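Local coordinates for protein Glp_546_48378_50642 (Giardia intestinalis, PDB 2QVW) that cleaves double-stranded RNA into 21 to 23 base-pair siRNAs for RNA interference, as a manganese-binding RNase III endonuclease, at residues A[609-621]-A[698-710]. Residues are numbered along the deposited sequence; the frame is centred on the assembly and turned at random.
Sequences GSKHIAAQTVSRS and FPSVVSEVIIESH
Helix 701-709, part of the second ribonuclease III domain, packs against helix 611-620 as a near-antiparallel pair. Ala614 and Val705 are at the heart of this joint. The axes come within 9.0 Å and their N-to-C directions differ by 147°. Helix 701-709 brings to the pair a face of the all-helical RNase III fold. The small side chain of Ala614 lets the two backbones approach closely beside Val702. Val705 lies over it, with CG2 3.4 Å from Ala614 CB. The other branch, CG1, is anti to the backbone N (chi1 -177°) and meets CG of Lys611, whose extended chain runs on past it to bring CE near Ser709 OG. Val701 puts CG1 over the backbone of Ala614, and CG2 of Ile613 meets the same methyl. Further along, Val618 splits its two branches. CG2 meets Val702 CG2 at 3.8 Å, the two side chains crossing at about a right angle, while CG1 comes obliquely to Phe698 CE1. Helix 631-642 covers another side of helix 611-620 through Ala615, and helix 718-735, which carries the manganese ligands Asp722 and Glu725, packs on Ile706.

The contact itself is mostly apolar, and the hydroxyls of Thr617, Ser621 and Ser709 bond within their own segments. Thr617 OG1 donates to Ala614 O, which also accepts from Val618 N. Ser709 OG and Ser709 N reach Val705 O from opposite faces of its plane. Just past the C-terminal end of helix 611-620, Ser621 OG donates to Thr617 O at 2.6 Å. Ser621 CB lies in the plane of the Phe698 ring, at its edge, 3.8 Å from CD1.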
ATOM      1  N   GLY A 609     -30.938 -32.352  21.397  1.00 62.47           N
ATOM      2  CA  GLY A 609     -30.831 -33.803  21.474  1.00 62.04           C
ATOM      3  C   GLY A 609     -29.412 -34.308  21.256  1.00 61.62           C
ATOM      4  O   GLY A 609     -28.826 -34.956  22.130  1.00 61.71           O
ATOM      5  N   SER A 610     -28.871 -34.028  20.075  1.00 61.00           N
ATOM      6  CA  SER A 610     -27.510 -34.415  19.725  1.00 60.27           C
ATOM      7  C   SER A 610     -27.003 -33.270  18.867  1.00 59.61           C
ATOM      8  O   SER A 610     -25.946 -32.718  19.126  1.00 59.68           O
ATOM      9  CB  SER A 610     -27.494 -35.710  18.917  1.00 60.38           C
ATOM     10  OG  SER A 610     -27.777 -35.432  17.551  1.00 60.66           O
ATOM     11  N   LYS A 611     -27.764 -32.911  17.841  1.00 58.61           N
ATOM     12  CA  LYS A 611     -27.369 -31.790  17.004  1.00 57.53           C
ATOM     13  C   LYS A 611     -27.081 -30.620  17.943  1.00 56.72           C
ATOM     14  O   LYS A 611     -26.255 -29.760  17.649  1.00 56.76           O
ATOM     15  CB  LYS A 611     -28.490 -31.412  16.031  1.00 57.48           C
ATOM     16  CG  LYS A 611     -28.434 -32.132  14.698  1.00 57.59           C
ATOM     17  CD  LYS A 611     -29.684 -31.867  13.881  1.00 58.03           C
ATOM     18  CE  LYS A 611     -29.661 -32.664  12.592  1.00 58.85           C
ATOM     19  NZ  LYS A 611     -30.982 -32.669  11.907  1.00 59.46           N
ATOM     20  N   HIS A 612     -27.764 -30.597  19.082  1.00 55.72           N
ATOM     21  CA  HIS A 612     -27.544 -29.542  20.048  1.00 54.57           C
ATOM     22  C   HIS A 612     -26.370 -29.933  20.928  1.00 53.61           C
ATOM     23  O   HIS A 612     -25.653 -29.082  21.436  1.00 53.87           O
ATOM     24  CB  HIS A 612     -28.774 -29.337  20.922  1.00 54.72           C
ATOM     25  CG  HIS A 612     -28.610 -28.246  21.938  1.00 55.38           C
ATOM     26  ND1 HIS A 612     -28.701 -26.908  21.618  1.00 56.22           N
ATOM     27  CD2 HIS A 612     -28.331 -28.295  23.264  1.00 56.20           C
ATOM     28  CE1 HIS A 612     -28.488 -26.182  22.702  1.00 56.79           C
ATOM     29  NE2 HIS A 612     -28.260 -26.999  23.714  1.00 56.49           N
ATOM     30  N   ILE A 613     -26.182 -31.230  21.119  1.00 52.21           N
ATOM     31  CA  ILE A 613     -25.084 -31.712  21.939  1.00 51.03           C
ATOM     32  C   ILE A 613     -23.782 -31.485  21.194  1.00 50.04           C
ATOM     33  O   ILE A 613     -22.790 -31.040  21.767  1.00 49.90           O
ATOM     34  CB  ILE A 613     -25.223 -33.210  22.238  1.00 51.24           C
ATOM     35  CG1 ILE A 613     -26.613 -33.501  22.806  1.00 51.40           C
ATOM     36  CG2 ILE A 613     -24.143 -33.644  23.211  1.00 51.13           C
ATOM     37  CD1 ILE A 613     -26.968 -32.704  24.046  1.00 39.53           C
ATOM     38  N   ALA A 614     -23.793 -31.801  19.905  1.00 48.84           N
ATOM     39  CA  ALA A 614     -22.621 -31.623  19.062  1.00 47.95           C
ATOM     40  C   ALA A 614     -22.380 -30.130  18.959  1.00 47.41           C
ATOM     41  O   ALA A 614     -21.245 -29.669  19.003  1.00 47.51           O
ATOM     42  CB  ALA A 614     -22.871 -32.212  17.687  1.00 47.90           C
ATOM     43  N   ALA A 615     -23.465 -29.380  18.820  1.00 46.46           N
ATOM     44  CA  ALA A 615     -23.386 -27.934  18.733  1.00 45.64           C
ATOM     45  C   ALA A 615     -22.626 -27.427  19.956  1.00 45.34           C
ATOM     46  O   ALA A 615     -21.679 -26.653  19.825  1.00 45.69           O
ATOM     47  CB  ALA A 615     -24.786 -27.342  18.700  1.00 45.42           C
ATOM     48  N   GLN A 616     -23.045 -27.872  21.141  1.00 44.78           N
ATOM     49  CA  GLN A 616     -22.414 -27.482  22.402  1.00 44.35           C
ATOM     50  C   GLN A 616     -20.929 -27.820  22.431  1.00 44.05           C
ATOM     51  O   GLN A 616     -20.087 -26.976  22.743  1.00 44.19           O
ATOM     52  CB  GLN A 616     -23.073 -28.201  23.578  1.00 44.41           C
ATOM     53  CG  GLN A 616     -24.421 -27.674  24.012  1.00 44.73           C
ATOM     54  CD  GLN A 616     -24.927 -28.374  25.263  1.00 45.65           C
ATOM     55  OE1 GLN A 616     -24.167 -28.588  26.211  1.00 46.21           O
ATOM     56  NE2 GLN A 616     -26.212 -28.726  25.277  1.00 45.73           N
ATOM     57  N   THR A 617     -20.623 -29.076  22.117  1.00 43.57           N
ATOM     58  CA  THR A 617     -19.254 -29.569  22.126  1.00 43.29           C
ATOM     59  C   THR A 617     -18.327 -28.786  21.206  1.00 42.98           C
ATOM     60  O   THR A 617     -17.176 -28.543  21.545  1.00 43.03           O
ATOM     61  CB  THR A 617     -19.213 -31.062  21.753  1.00 43.42           C
ATOM     62  OG1 THR A 617     -19.826 -31.250  20.475  1.00 43.76           O
ATOM     63  CG2 THR A 617     -19.967 -31.892  22.793  1.00 43.57           C
ATOM     64  N   VAL A 618     -18.826 -28.388  20.044  1.00 42.52           N
ATOM     65  CA  VAL A 618     -18.019 -27.620  19.102  1.00 42.14           C
ATOM     66  C   VAL A 618     -17.685 -26.254  19.690  1.00 41.82           C
ATOM     67  O   VAL A 618     -16.604 -25.724  19.474  1.00 41.86           O
ATOM     68  CB  VAL A 618     -18.762 -27.405  17.764  1.00 42.12           C
ATOM     69  CG1 VAL A 618     -17.909 -26.571  16.819  1.00 42.22           C
ATOM     70  CG2 VAL A 618     -19.084 -28.741  17.134  1.00 41.91           C
ATOM     71  N   SER A 619     -18.628 -25.694  20.433  1.00 41.32           N
ATOM     72  CA  SER A 619     -18.458 -24.395  21.065  1.00 41.05           C
ATOM     73  C   SER A 619     -17.194 -24.279  21.903  1.00 41.09           C
ATOM     74  O   SER A 619     -16.454 -23.305  21.799  1.00 40.82           O
ATOM     75  CB  SER A 619     -19.653 -24.089  21.958  1.00 40.68           C
ATOM     76  OG  SER A 619     -19.268 -23.194  22.982  1.00 41.20           O
ATOM     77  N   ARG A 620     -16.952 -25.270  22.745  1.00 41.38           N
ATOM     78  CA  ARG A 620     -15.784 -25.247  23.609  1.00 41.78           C
ATOM     79  C   ARG A 620     -14.523 -25.800  22.941  1.00 41.59           C
ATOM     80  O   ARG A 620     -13.416 -25.659  23.465  1.00 41.85           O
ATOM     81  CB  ARG A 620     -16.098 -26.026  24.889  1.00 42.09           C
ATOM     82  CG  ARG A 620     -17.395 -25.570  25.579  1.00 43.40           C
ATOM     83  CD  ARG A 620     -17.643 -26.330  26.875  1.00 45.81           C
ATOM     84  NE  ARG A 620     -18.828 -27.186  26.821  1.00 46.82           N
ATOM     85  CZ  ARG A 620     -19.017 -28.158  25.931  1.00 47.76           C
ATOM     86  NH1 ARG A 620     -18.100 -28.404  25.005  1.00 48.20           N
ATOM     87  NH2 ARG A 620     -20.122 -28.894  25.975  1.00 47.70           N
ATOM     88  N   SER A 621     -14.689 -26.407  21.770  1.00 41.21           N
ATOM     89  CA  SER A 621     -13.564 -26.987  21.049  1.00 40.94           C
ATOM     90  C   SER A 621     -12.996 -26.041  20.001  1.00 40.66           C
ATOM     91  O   SER A 621     -12.550 -26.487  18.945  1.00 40.77           O
ATOM     92  CB  SER A 621     -14.002 -28.285  20.367  1.00 40.95           C
ATOM     93  OG  SER A 621     -14.621 -29.175  21.284  1.00 41.31           O
ATOM     94  N   PHE A 698     -12.620 -33.061  15.886  1.00 46.54           N
ATOM     95  CA  PHE A 698     -13.551 -32.680  16.928  1.00 47.61           C
ATOM     96  C   PHE A 698     -13.963 -33.942  17.676  1.00 48.46           C
ATOM     97  O   PHE A 698     -14.040 -35.028  17.090  1.00 48.61           O
ATOM     98  CB  PHE A 698     -14.786 -32.022  16.314  1.00 47.57           C
ATOM     99  CG  PHE A 698     -14.578 -30.592  15.908  1.00 48.01           C
ATOM    100  CD1 PHE A 698     -14.372 -29.605  16.867  1.00 48.06           C
ATOM    101  CD2 PHE A 698     -14.596 -30.226  14.567  1.00 48.27           C
ATOM    102  CE1 PHE A 698     -14.190 -28.273  16.496  1.00 48.33           C
ATOM    103  CE2 PHE A 698     -14.416 -28.898  14.187  1.00 48.15           C
ATOM    104  CZ  PHE A 698     -14.212 -27.922  15.155  1.00 48.43           C
ATOM    105  N   PRO A 699     -14.225 -33.822  18.983  1.00 49.35           N
ATOM    106  CA  PRO A 699     -14.629 -35.005  19.741  1.00 50.09           C
ATOM    107  C   PRO A 699     -15.758 -35.719  19.011  1.00 50.83           C
ATOM    108  O   PRO A 699     -16.820 -35.147  18.776  1.00 50.83           O
ATOM    109  CB  PRO A 699     -15.060 -34.425  21.087  1.00 50.11           C
ATOM    110  CG  PRO A 699     -15.444 -33.004  20.750  1.00 49.59           C
ATOM    111  CD  PRO A 699     -14.367 -32.601  19.790  1.00 49.38           C
ATOM    112  N   SER A 700     -15.491 -36.964  18.638  1.00 51.71           N
ATOM    113  CA  SER A 700     -16.424 -37.830  17.918  1.00 52.48           C
ATOM    114  C   SER A 700     -17.902 -37.430  17.873  1.00 52.78           C
ATOM    115  O   SER A 700     -18.550 -37.609  16.841  1.00 52.92           O
ATOM    116  CB  SER A 700     -16.294 -39.257  18.453  1.00 52.54           C
ATOM    117  OG  SER A 700     -16.205 -39.257  19.868  1.00 52.63           O
ATOM    118  N   VAL A 701     -18.441 -36.906  18.974  1.00 53.11           N
ATOM    119  CA  VAL A 701     -19.847 -36.490  19.006  1.00 53.49           C
ATOM    120  C   VAL A 701     -20.216 -35.828  17.679  1.00 53.75           C
ATOM    121  O   VAL A 701     -21.319 -36.008  17.166  1.00 53.78           O
ATOM    122  CB  VAL A 701     -20.123 -35.473  20.139  1.00 53.61           C
ATOM    123  CG1 VAL A 701     -21.615 -35.220  20.253  1.00 53.27           C
ATOM    124  CG2 VAL A 701     -19.568 -35.988  21.452  1.00 53.74           C
ATOM    125  N   VAL A 702     -19.277 -35.062  17.130  1.00 54.06           N
ATOM    126  CA  VAL A 702     -19.468 -34.371  15.862  1.00 54.35           C
ATOM    127  C   VAL A 702     -19.539 -35.371  14.717  1.00 54.71           C
ATOM    128  O   VAL A 702     -20.539 -35.460  14.013  1.00 54.59           O
ATOM    129  CB  VAL A 702     -18.301 -33.409  15.593  1.00 54.31           C
ATOM    130  CG1 VAL A 702     -18.502 -32.688  14.259  1.00 54.25           C
ATOM    131  CG2 VAL A 702     -18.185 -32.421  16.740  1.00 54.30           C
ATOM    132  N   SER A 703     -18.457 -36.117  14.532  1.00 55.22           N
ATOM    133  CA  SER A 703     -18.386 -37.117  13.480  1.00 55.76           C
ATOM    134  C   SER A 703     -19.638 -37.982  13.518  1.00 56.25           C
ATOM    135  O   SER A 703     -20.166 -38.378  12.484  1.00 56.20           O
ATOM    136  CB  SER A 703     -17.149 -38.004  13.682  1.00 55.71           C
ATOM    137  OG  SER A 703     -15.966 -37.242  13.878  1.00 56.05           O
ATOM    138  N   GLU A 704     -20.103 -38.263  14.731  1.00 57.04           N
ATOM    139  CA  GLU A 704     -21.279 -39.097  14.956  1.00 57.91           C
ATOM    140  C   GLU A 704     -22.568 -38.509  14.389  1.00 58.15           C
ATOM    141  O   GLU A 704     -23.328 -39.200  13.708  1.00 58.21           O
ATOM    142  CB  GLU A 704     -21.448 -39.345  16.453  1.00 57.95           C
ATOM    143  CG  GLU A 704     -20.253 -40.024  17.105  1.00 59.17           C
ATOM    144  CD  GLU A 704     -20.411 -40.178  18.611  1.00 60.63           C
ATOM    145  OE1 GLU A 704     -21.395 -40.808  19.056  1.00 61.67           O
ATOM    146  OE2 GLU A 704     -19.546 -39.668  19.355  1.00 61.73           O
ATOM    147  N   VAL A 705     -22.820 -37.238  14.684  1.00 58.72           N
ATOM    148  CA  VAL A 705     -24.020 -36.567  14.191  1.00 59.23           C
ATOM    149  C   VAL A 705     -24.042 -36.569  12.662  1.00 59.86           C
ATOM    150  O   VAL A 705     -25.102 -36.676  12.046  1.00 59.91           O
ATOM    151  CB  VAL A 705     -24.080 -35.109  14.685  1.00 59.05           C
ATOM    152  CG1 VAL A 705     -25.367 -34.455  14.222  1.00 58.78           C
ATOM    153  CG2 VAL A 705     -23.978 -35.074  16.195  1.00 59.02           C
ATOM    154  N   ILE A 706     -22.863 -36.446  12.060  1.00 60.68           N
ATOM    155  CA  ILE A 706     -22.736 -36.443  10.611  1.00 61.51           C
ATOM    156  C   ILE A 706     -23.281 -37.749  10.051  1.00 62.42           C
ATOM    157  O   ILE A 706     -24.254 -37.762   9.303  1.00 62.71           O
ATOM    158  CB  ILE A 706     -21.270 -36.330  10.176  1.00 61.29           C
ATOM    159  CG1 ILE A 706     -20.637 -35.072  10.769  1.00 61.23           C
ATOM    160  CG2 ILE A 706     -21.187 -36.328   8.655  1.00 60.97           C
ATOM    161  CD1 ILE A 706     -21.173 -33.792  10.194  1.00 39.53           C
ATOM    162  N   ILE A 707     -22.624 -38.845  10.415  1.00 63.43           N
ATOM    163  CA  ILE A 707     -23.021 -40.173   9.977  1.00 64.39           C
ATOM    164  C   ILE A 707     -24.489 -40.378  10.326  1.00 65.22           C
ATOM    165  O   ILE A 707     -25.226 -41.060   9.615  1.00 65.28           O
ATOM    166  CB  ILE A 707     -22.189 -41.249  10.697  1.00 64.33           C
ATOM    167  CG1 ILE A 707     -20.704 -40.912  10.586  1.00 64.38           C
ATOM    168  CG2 ILE A 707     -22.475 -42.617  10.095  1.00 64.41           C
ATOM    169  CD1 ILE A 707     -19.807 -41.799  11.421  1.00 39.53           C
ATOM    170  N   GLU A 708     -24.901 -39.772  11.432  1.00 66.39           N
ATOM    171  CA  GLU A 708     -26.266 -39.871  11.902  1.00 67.55           C
ATOM    172  C   GLU A 708     -27.241 -39.277  10.900  1.00 67.83           C
ATOM    173  O   GLU A 708     -28.277 -39.866  10.609  1.00 67.85           O
ATOM    174  CB  GLU A 708     -26.399 -39.161  13.252  1.00 67.76           C
ATOM    175  CG  GLU A 708     -27.805 -39.178  13.835  1.00 69.78           C
ATOM    176  CD  GLU A 708     -28.470 -40.534  13.701  1.00 72.68           C
ATOM    177  OE1 GLU A 708     -27.867 -41.542  14.133  1.00 73.66           O
ATOM    178  OE2 GLU A 708     -29.597 -40.590  13.161  1.00 73.68           O
ATOM    179  N   SER A 709     -26.894 -38.111  10.366  1.00 68.36           N
ATOM    180  CA  SER A 709     -27.739 -37.412   9.405  1.00 68.90           C
ATOM    181  C   SER A 709     -27.546 -37.912   7.974  1.00 69.23           C
ATOM    182  O   SER A 709     -28.358 -37.634   7.090  1.00 69.28           O
ATOM    183  CB  SER A 709     -27.439 -35.913   9.460  1.00 68.87           C
ATOM    184  OG  SER A 709     -27.448 -35.443  10.793  1.00 69.16           O
ATOM    185  N   HIS A 710     -26.464 -38.651   7.758  1.00 69.71           N
ATOM    186  CA  HIS A 710     -26.144 -39.185   6.438  1.00 70.14           C
ATOM    187  C   HIS A 710     -25.868 -40.687   6.498  1.00 70.32           C
ATOM    188  O   HIS A 710     -24.827 -41.122   6.998  1.00 70.53           O
ATOM    189  CB  HIS A 710     -24.924 -38.459   5.874  1.00 70.21           C
ATOM    190  CG  HIS A 710     -25.076 -36.971   5.828  1.00 70.72           C
ATOM    191  ND1 HIS A 710     -25.907 -36.333   4.931  1.00 71.33           N
ATOM    192  CD2 HIS A 710     -24.511 -35.994   6.576  1.00 71.20           C
ATOM    193  CE1 HIS A 710     -25.846 -35.028   5.129  1.00 71.32           C
ATOM    194  NE2 HIS A 710     -25.005 -34.795   6.121  1.00 71.49           N
TER